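Local coordinates for protein LbaCas13a H328A (C2c2) (Lachnospiraceae bacterium NK4A179, PDB 5WLH) that binds and probably processes precursor CRISPR RNA and, guided by it, probably cleaves target RNA as a Cas13a nuclease, at residues K642-Y652 / N712-M723. Residues are numbered along the deposited sequence; the frame is centred on the assembly and turned at random.
Sequences KFYSNNLPMFY and NELKFYNALYYM. With nucleotides of chain B.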
loop_
_atom_site.group_PDB
_atom_site.type_symbol
_atom_site.label_atom_id
_atom_site.label_comp_id
_atom_site.label_asym_id
_atom_site.label_seq_id
_atom_site.Cartn_x
_atom_site.Cartn_y
_atom_site.Cartn_z
ATOM N N LYS A 642 -29.471 -16.316 8.227
ATOM C CA LYS A 642 -29.050 -15.812 6.915
ATOM C C LYS A 642 -29.520 -16.717 5.786
ATOM O O LYS A 642 -29.800 -16.231 4.683
ATOM C CB LYS A 642 -27.530 -15.659 6.857
ATOM C CG LYS A 642 -26.993 -14.692 7.885
ATOM C CD LYS A 642 -25.499 -14.484 7.720
ATOM C CE LYS A 642 -25.239 -13.519 6.578
ATOM N NZ LYS A 642 -23.794 -13.119 6.530
ATOM N N PHE A 643 -29.587 -18.031 6.023
ATOM C CA PHE A 643 -30.247 -18.908 5.058
ATOM C C PHE A 643 -31.696 -18.473 4.856
ATOM O O PHE A 643 -32.165 -18.308 3.724
ATOM C CB PHE A 643 -30.188 -20.362 5.530
ATOM C CG PHE A 643 -29.004 -21.134 5.006
ATOM C CD1 PHE A 643 -27.762 -20.528 4.861
ATOM C CD2 PHE A 643 -29.127 -22.483 4.686
ATOM C CE1 PHE A 643 -26.668 -21.242 4.395
ATOM C CE2 PHE A 643 -28.041 -23.203 4.212
ATOM C CZ PHE A 643 -26.798 -22.579 4.075
ATOM N N TYR A 644 -32.408 -18.255 5.959
ATOM C CA TYR A 644 -33.811 -17.866 5.884
ATOM C C TYR A 644 -33.975 -16.517 5.200
ATOM O O TYR A 644 -34.776 -16.368 4.270
ATOM C CB TYR A 644 -34.411 -17.821 7.288
ATOM C CG TYR A 644 -35.875 -17.448 7.298
ATOM C CD1 TYR A 644 -36.861 -18.426 7.187
ATOM C CD2 TYR A 644 -36.273 -16.125 7.414
ATOM C CE1 TYR A 644 -38.201 -18.094 7.191
ATOM C CE2 TYR A 644 -37.615 -15.779 7.414
ATOM C CZ TYR A 644 -38.575 -16.775 7.303
ATOM O OH TYR A 644 -39.911 -16.447 7.303
ATOM N N SER A 645 -33.221 -15.514 5.653
ATOM C CA SER A 645 -33.373 -14.174 5.103
ATOM C C SER A 645 -32.946 -14.098 3.646
ATOM O O SER A 645 -33.392 -13.191 2.934
ATOM C CB SER A 645 -32.571 -13.170 5.934
ATOM O OG SER A 645 -33.101 -13.045 7.246
ATOM N N ASN A 646 -32.077 -15.002 3.193
ATOM C CA ASN A 646 -31.692 -15.064 1.793
ATOM C C ASN A 646 -32.660 -15.911 0.972
ATOM O O ASN A 646 -32.401 -16.149 -0.212
ATOM C CB ASN A 646 -30.261 -15.606 1.642
ATOM C CG ASN A 646 -29.203 -14.514 1.784
ATOM O OD1 ASN A 646 -28.945 -13.754 0.849
ATOM N ND2 ASN A 646 -28.615 -14.418 2.967
ATOM N N ASN A 647 -33.751 -16.375 1.593
ATOM C CA ASN A 647 -34.868 -17.061 0.947
ATOM C C ASN A 647 -34.545 -18.483 0.520
ATOM O O ASN A 647 -35.238 -19.041 -0.339
ATOM C CB ASN A 647 -35.387 -16.261 -0.255
ATOM C CG ASN A 647 -35.906 -14.913 0.149
ATOM O OD1 ASN A 647 -36.746 -14.810 1.035
ATOM N ND2 ASN A 647 -35.381 -13.859 -0.470
ATOM N N LEU A 648 -33.521 -19.102 1.099
ATOM C CA LEU A 648 -33.222 -20.484 0.739
ATOM C C LEU A 648 -34.366 -21.437 1.073
ATOM O O LEU A 648 -34.609 -22.360 0.278
ATOM C CB LEU A 648 -31.921 -20.942 1.413
ATOM C CG LEU A 648 -30.615 -20.641 0.671
ATOM C CD1 LEU A 648 -30.649 -21.182 -0.751
ATOM C CD2 LEU A 648 -30.288 -19.155 0.689
ATOM N N PRO A 649 -35.083 -21.300 2.194
ATOM C CA PRO A 649 -36.224 -22.199 2.430
ATOM C C PRO A 649 -37.425 -21.904 1.553
ATOM O O PRO A 649 -38.439 -22.605 1.669
ATOM C CB PRO A 649 -36.553 -21.981 3.911
ATOM C CG PRO A 649 -35.928 -20.707 4.277
ATOM C CD PRO A 649 -34.749 -20.519 3.399
ATOM N N MET A 650 -37.350 -20.891 0.691
ATOM C CA MET A 650 -38.370 -20.691 -0.328
ATOM C C MET A 650 -38.197 -21.650 -1.496
ATOM O O MET A 650 -39.144 -21.852 -2.268
ATOM C CB MET A 650 -38.323 -19.246 -0.828
ATOM C CG MET A 650 -39.388 -18.853 -1.833
ATOM S SD MET A 650 -39.341 -17.077 -2.161
ATOM C CE MET A 650 -39.535 -16.445 -0.499
ATOM N N PHE A 651 -37.016 -22.256 -1.634
ATOM C CA PHE A 651 -36.713 -23.073 -2.802
ATOM C C PHE A 651 -36.184 -24.459 -2.474
ATOM O O PHE A 651 -36.108 -25.295 -3.381
ATOM C CB PHE A 651 -35.713 -22.338 -3.710
ATOM C CG PHE A 651 -36.202 -20.984 -4.148
ATOM C CD1 PHE A 651 -37.061 -20.865 -5.230
ATOM C CD2 PHE A 651 -35.848 -19.838 -3.455
ATOM C CE1 PHE A 651 -37.540 -19.623 -5.630
ATOM C CE2 PHE A 651 -36.319 -18.594 -3.850
ATOM C CZ PHE A 651 -37.168 -18.488 -4.943
ATOM N N TYR A 652 -35.847 -24.746 -1.217
ATOM C CA TYR A 652 -35.321 -26.049 -0.854
ATOM C C TYR A 652 -35.952 -26.502 0.457
ATOM O O TYR A 652 -36.478 -25.698 1.230
ATOM C CB TYR A 652 -33.785 -26.019 -0.756
ATOM C CG TYR A 652 -33.126 -25.656 -2.067
ATOM C CD1 TYR A 652 -32.972 -26.601 -3.076
ATOM C CD2 TYR A 652 -32.678 -24.361 -2.310
ATOM C CE1 TYR A 652 -32.380 -26.267 -4.284
ATOM C CE2 TYR A 652 -32.087 -24.019 -3.511
ATOM C CZ TYR A 652 -31.937 -24.976 -4.494
ATOM O OH TYR A 652 -31.347 -24.635 -5.688
ATOM N N ASN A 712 -39.749 -13.781 -7.996
ATOM C CA ASN A 712 -39.379 -15.074 -7.430
ATOM C C ASN A 712 -38.132 -15.624 -8.100
ATOM O O ASN A 712 -37.294 -16.256 -7.447
ATOM C CB ASN A 712 -40.532 -16.068 -7.563
ATOM C CG ASN A 712 -41.583 -15.874 -6.499
ATOM O OD1 ASN A 712 -41.394 -15.097 -5.561
ATOM N ND2 ASN A 712 -42.706 -16.565 -6.644
ATOM N N GLU A 713 -38.002 -15.413 -9.410
ATOM C CA GLU A 713 -36.779 -15.796 -10.102
ATOM C C GLU A 713 -35.579 -15.067 -9.512
ATOM O O GLU A 713 -34.529 -15.671 -9.261
ATOM C CB GLU A 713 -36.914 -15.490 -11.592
ATOM C CG GLU A 713 -35.844 -16.115 -12.460
ATOM C CD GLU A 713 -36.397 -16.726 -13.731
ATOM O OE1 GLU A 713 -37.529 -16.361 -14.125
ATOM O OE2 GLU A 713 -35.693 -17.564 -14.338
ATOM N N LEU A 714 -35.734 -13.768 -9.260
ATOM C CA LEU A 714 -34.646 -12.988 -8.686
ATOM C C LEU A 714 -34.322 -13.451 -7.271
ATOM O O LEU A 714 -33.148 -13.574 -6.908
ATOM C CB LEU A 714 -35.012 -11.509 -8.698
ATOM C CG LEU A 714 -33.958 -10.585 -8.108
ATOM C CD1 LEU A 714 -32.632 -10.755 -8.853
ATOM C CD2 LEU A 714 -34.454 -9.156 -8.184
ATOM N N LYS A 715 -35.349 -13.709 -6.458
ATOM C CA LYS A 715 -35.116 -14.299 -5.143
ATOM C C LYS A 715 -34.327 -15.599 -5.251
ATOM O O LYS A 715 -33.411 -15.840 -4.459
ATOM C CB LYS A 715 -36.440 -14.548 -4.419
ATOM C CG LYS A 715 -37.052 -13.321 -3.756
ATOM C CD LYS A 715 -38.082 -13.735 -2.711
ATOM C CE LYS A 715 -39.232 -12.747 -2.630
ATOM N NZ LYS A 715 -38.768 -11.334 -2.692
ATOM N N PHE A 716 -34.663 -16.451 -6.225
ATOM C CA PHE A 716 -33.970 -17.732 -6.342
ATOM C C PHE A 716 -32.496 -17.547 -6.674
ATOM O O PHE A 716 -31.627 -18.157 -6.040
ATOM C CB PHE A 716 -34.617 -18.627 -7.398
ATOM C CG PHE A 716 -33.787 -19.835 -7.716
ATOM C CD1 PHE A 716 -33.594 -20.818 -6.755
ATOM C CD2 PHE A 716 -33.149 -19.957 -8.939
ATOM C CE1 PHE A 716 -32.804 -21.925 -7.024
ATOM C CE2 PHE A 716 -32.350 -21.054 -9.220
ATOM C CZ PHE A 716 -32.183 -22.046 -8.265
ATOM N N TYR A 717 -32.190 -16.743 -7.695
ATOM C CA TYR A 717 -30.789 -16.589 -8.080
ATOM C C TYR A 717 -29.983 -15.905 -6.979
ATOM O O TYR A 717 -28.809 -16.237 -6.773
ATOM C CB TYR A 717 -30.680 -15.824 -9.393
ATOM C CG TYR A 717 -31.128 -16.672 -10.556
ATOM C CD1 TYR A 717 -30.515 -17.886 -10.824
ATOM C CD2 TYR A 717 -32.186 -16.281 -11.357
ATOM C CE1 TYR A 717 -30.929 -18.679 -11.876
ATOM C CE2 TYR A 717 -32.601 -17.068 -12.419
ATOM C CZ TYR A 717 -31.974 -18.262 -12.667
ATOM O OH TYR A 717 -32.391 -19.050 -13.722
ATOM N N ASN A 718 -30.601 -14.968 -6.260
ATOM C CA ASN A 718 -29.952 -14.350 -5.110
ATOM C C ASN A 718 -29.732 -15.367 -3.997
ATOM O O ASN A 718 -28.685 -15.366 -3.344
ATOM C CB ASN A 718 -30.798 -13.189 -4.602
ATOM C CG ASN A 718 -30.674 -11.950 -5.477
ATOM O OD1 ASN A 718 -29.702 -11.800 -6.212
ATOM N ND2 ASN A 718 -31.660 -11.064 -5.399
ATOM N N ALA A 719 -30.712 -16.244 -3.774
ATOM C CA ALA A 719 -30.564 -17.285 -2.763
ATOM C C ALA A 719 -29.460 -18.258 -3.143
ATOM O O ALA A 719 -28.612 -18.614 -2.314
ATOM C CB ALA A 719 -31.892 -18.025 -2.577
ATOM N N LEU A 720 -29.461 -18.708 -4.395
ATOM C CA LEU A 720 -28.441 -19.645 -4.846
ATOM C C LEU A 720 -27.057 -19.019 -4.764
ATOM O O LEU A 720 -26.085 -19.685 -4.385
ATOM C CB LEU A 720 -28.743 -20.085 -6.276
ATOM C CG LEU A 720 -28.035 -21.344 -6.771
ATOM C CD1 LEU A 720 -28.522 -22.564 -6.016
ATOM C CD2 LEU A 720 -28.248 -21.514 -8.265
ATOM N N TYR A 721 -26.954 -17.735 -5.110
ATOM C CA TYR A 721 -25.671 -17.040 -5.045
ATOM C C TYR A 721 -25.116 -17.037 -3.627
ATOM O O TYR A 721 -23.920 -17.284 -3.413
ATOM C CB TYR A 721 -25.840 -15.605 -5.541
ATOM C CG TYR A 721 -24.536 -14.988 -5.985
ATOM C CD1 TYR A 721 -23.858 -15.486 -7.075
ATOM C CD2 TYR A 721 -23.972 -13.917 -5.287
ATOM C CE1 TYR A 721 -22.673 -14.919 -7.502
ATOM C CE2 TYR A 721 -22.792 -13.348 -5.703
ATOM C CZ TYR A 721 -22.140 -13.853 -6.803
ATOM O OH TYR A 721 -20.956 -13.300 -7.228
ATOM N N TYR A 722 -25.967 -16.727 -2.652
ATOM C CA TYR A 722 -25.532 -16.721 -1.258
ATOM C C TYR A 722 -25.170 -18.126 -0.805
ATOM O O TYR A 722 -24.117 -18.339 -0.200
ATOM C CB TYR A 722 -26.611 -16.133 -0.344
ATOM C CG TYR A 722 -26.167 -16.191 1.104
ATOM C CD1 TYR A 722 -25.211 -15.306 1.589
ATOM C CD2 TYR A 722 -26.648 -17.168 1.966
ATOM C CE1 TYR A 722 -24.775 -15.367 2.900
ATOM C CE2 TYR A 722 -26.214 -17.244 3.280
ATOM C CZ TYR A 722 -25.274 -16.335 3.742
ATOM O OH TYR A 722 -24.838 -16.403 5.043
ATOM N N MET A 723 -26.031 -19.105 -1.094
ATOM C CA MET A 723 -25.739 -20.467 -0.667
ATOM C C MET A 723 -24.441 -20.975 -1.279
ATOM O O MET A 723 -23.606 -21.547 -0.579
ATOM C CB MET A 723 -26.897 -21.405 -1.015
ATOM C CG MET A 723 -26.494 -22.847 -0.859
ATOM S SD MET A 723 -27.918 -23.950 -0.960
ATOM C CE MET A 723 -28.598 -23.508 -2.532
ATOM P P U B 37 -25.972 -7.475 -1.062
ATOM O OP1 U B 37 -24.578 -7.235 -1.542
ATOM O OP2 U B 37 -27.074 -6.502 -1.323
ATOM O "O5'" U B 37 -26.394 -8.865 -1.711
ATOM C "C5'" U B 37 -27.536 -9.566 -1.268
ATOM C "C4'" U B 37 -28.659 -9.673 -2.281
ATOM O "O4'" U B 37 -29.593 -10.586 -1.672
ATOM C "C3'" U B 37 -29.462 -8.395 -2.489
ATOM O "O3'" U B 37 -30.361 -8.582 -3.601
ATOM C "C2'" U B 37 -30.269 -8.369 -1.202
ATOM O "O2'" U B 37 -31.395 -7.517 -1.205
ATOM C "C1'" U B 37 -30.643 -9.852 -1.058
ATOM N N1 U B 37 -30.696 -10.301 0.338
ATOM C C2 U B 37 -31.841 -10.934 0.772
ATOM O O2 U B 37 -32.798 -11.126 0.039
ATOM N N3 U B 37 -31.800 -11.331 2.088
ATOM C C4 U B 37 -30.754 -11.150 2.976
ATOM O O4 U B 37 -30.853 -11.550 4.135
ATOM C C5 U B 37 -29.603 -10.497 2.444
ATOM C C6 U B 37 -29.619 -10.107 1.173
ATOM P P A B 38 -30.714 -7.400 -4.653
ATOM O OP1 A B 38 -31.001 -6.138 -3.918
ATOM O OP2 A B 38 -31.755 -7.908 -5.594
ATOM O "O5'" A B 38 -29.399 -7.275 -5.531
ATOM C "C5'" A B 38 -28.842 -8.419 -6.168
ATOM C "C4'" A B 38 -28.380 -8.106 -7.569
ATOM O "O4'" A B 38 -29.504 -8.191 -8.485
ATOM C "C3'" A B 38 -27.780 -6.713 -7.763
ATOM O "O3'" A B 38 -26.762 -6.784 -8.750
ATOM C "C2'" A B 38 -28.940 -5.921 -8.341
ATOM O "O2'" A B 38 -28.549 -4.801 -9.107
ATOM C "C1'" A B 38 -29.613 -6.979 -9.207
ATOM N N9 A B 38 -31.023 -6.719 -9.495
ATOM C C8 A B 38 -32.066 -6.541 -8.624
ATOM N N7 A B 38 -33.212 -6.319 -9.221
ATOM C C5 A B 38 -32.896 -6.362 -10.574
ATOM C C6 A B 38 -33.670 -6.203 -11.737
ATOM N N6 A B 38 -34.979 -5.962 -11.714
ATOM N N1 A B 38 -33.046 -6.295 -12.930
ATOM C C2 A B 38 -31.729 -6.537 -12.951
ATOM N N3 A B 38 -30.895 -6.701 -11.926
ATOM C C4 A B 38 -31.552 -6.603 -10.757
ATOM P P A B 36 -22.726 -11.521 3.452
ATOM O OP1 A B 36 -23.876 -12.172 4.118
ATOM O OP2 A B 36 -21.764 -12.315 2.660
ATOM O "O5'" A B 36 -23.238 -10.364 2.505
ATOM C "C5'" A B 36 -24.042 -10.665 1.378
ATOM C "C4'" A B 36 -25.216 -9.727 1.294
ATOM O "O4'" A B 36 -26.053 -9.868 2.473
ATOM C "C3'" A B 36 -24.870 -8.256 1.214
ATOM O "O3'" A B 36 -25.971 -7.646 0.542
ATOM C "C2'" A B 36 -24.878 -7.851 2.691
ATOM O "O2'" A B 36 -24.999 -6.468 2.928
ATOM C "C1'" A B 36 -26.088 -8.636 3.186
ATOM N N9 A B 36 -26.110 -8.993 4.600
ATOM C C8 A B 36 -25.094 -9.431 5.416
ATOM N N7 A B 36 -25.503 -9.746 6.623
ATOM C C5 A B 36 -26.879 -9.532 6.584
ATOM C C6 A B 36 -27.902 -9.686 7.542
ATOM N N6 A B 36 -27.682 -10.108 8.792
ATOM N N1 A B 36 -29.168 -9.383 7.169
ATOM C C2 A B 36 -29.392 -8.961 5.921
ATOM N N3 A B 36 -28.514 -8.785 4.935
ATOM C C4 A B 36 -27.265 -9.088 5.339
HETATM O O HOH W 1 -22.123 -14.929 5.997
HETATM O O HOH W 2 -33.059 -14.187 -2.159
#
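The end of helix 635-645, closed by a Schellman motif with Asn647 at positive phi, packs with the turn after it against helix 709-732, and three nucleotides of the bound RNA, chain B, run along one border of the junction. Here the side-chain amide of Asn646 lies flat on the ring of Tyr722, planes 2° apart, with ND2 3.4 Å above the ring centre. The same ND2 donates to Lys642 O at 2.8 Å, in the plane of its own amide, which fixes the amide's rotation; ND2 comes from one face of the Lys642 carbonyl and Asn646 N from the other. With chi1 at 178° the Tyr722 ring reaches from Asn646 back along the last helical turn to Lys642: Phe643 CD1 meets its edge, and its OH lies 3.3 Å from Lys642 CE and shares a water with Lys642 NZ. Replacing Tyr722 by an alanine would probably leave the Asn646 amide without its stacking surface, and that water without its hydroxyl partner.

Midway the chains come close, Ala719 CB sitting 3.1 Å from Asn646 O, and one water links Asn646 O, Asn647 ND2 and Lys715 O. From Leu648 to Tyr652 the contact is largely apolar. Phe716 turns its ring edge to the face of Phe651, centroids 5.2 Å apart and planes at 62°, while its CB makes a CH-pi contact over that same ring. Met723 CE touches both Leu648 CD1 and Tyr652 CE2; the Tyr652 hydroxyl, beside the Phe716 edge, is hydrogen-bonded to Val865 O.

On the RNA side Lys642 NZ holds OP1 of A36 of chain B at 2.6 Å, N3 of U37 of chain B donates to Ser645 O, and Asn718 ND2 binds OP2 of A38 of chain B. The junction thus has a polar border facing the RNA, where 642-652 bonds the first two nucleotides and 712-723 the third, and an apolar, aromatic side behind it.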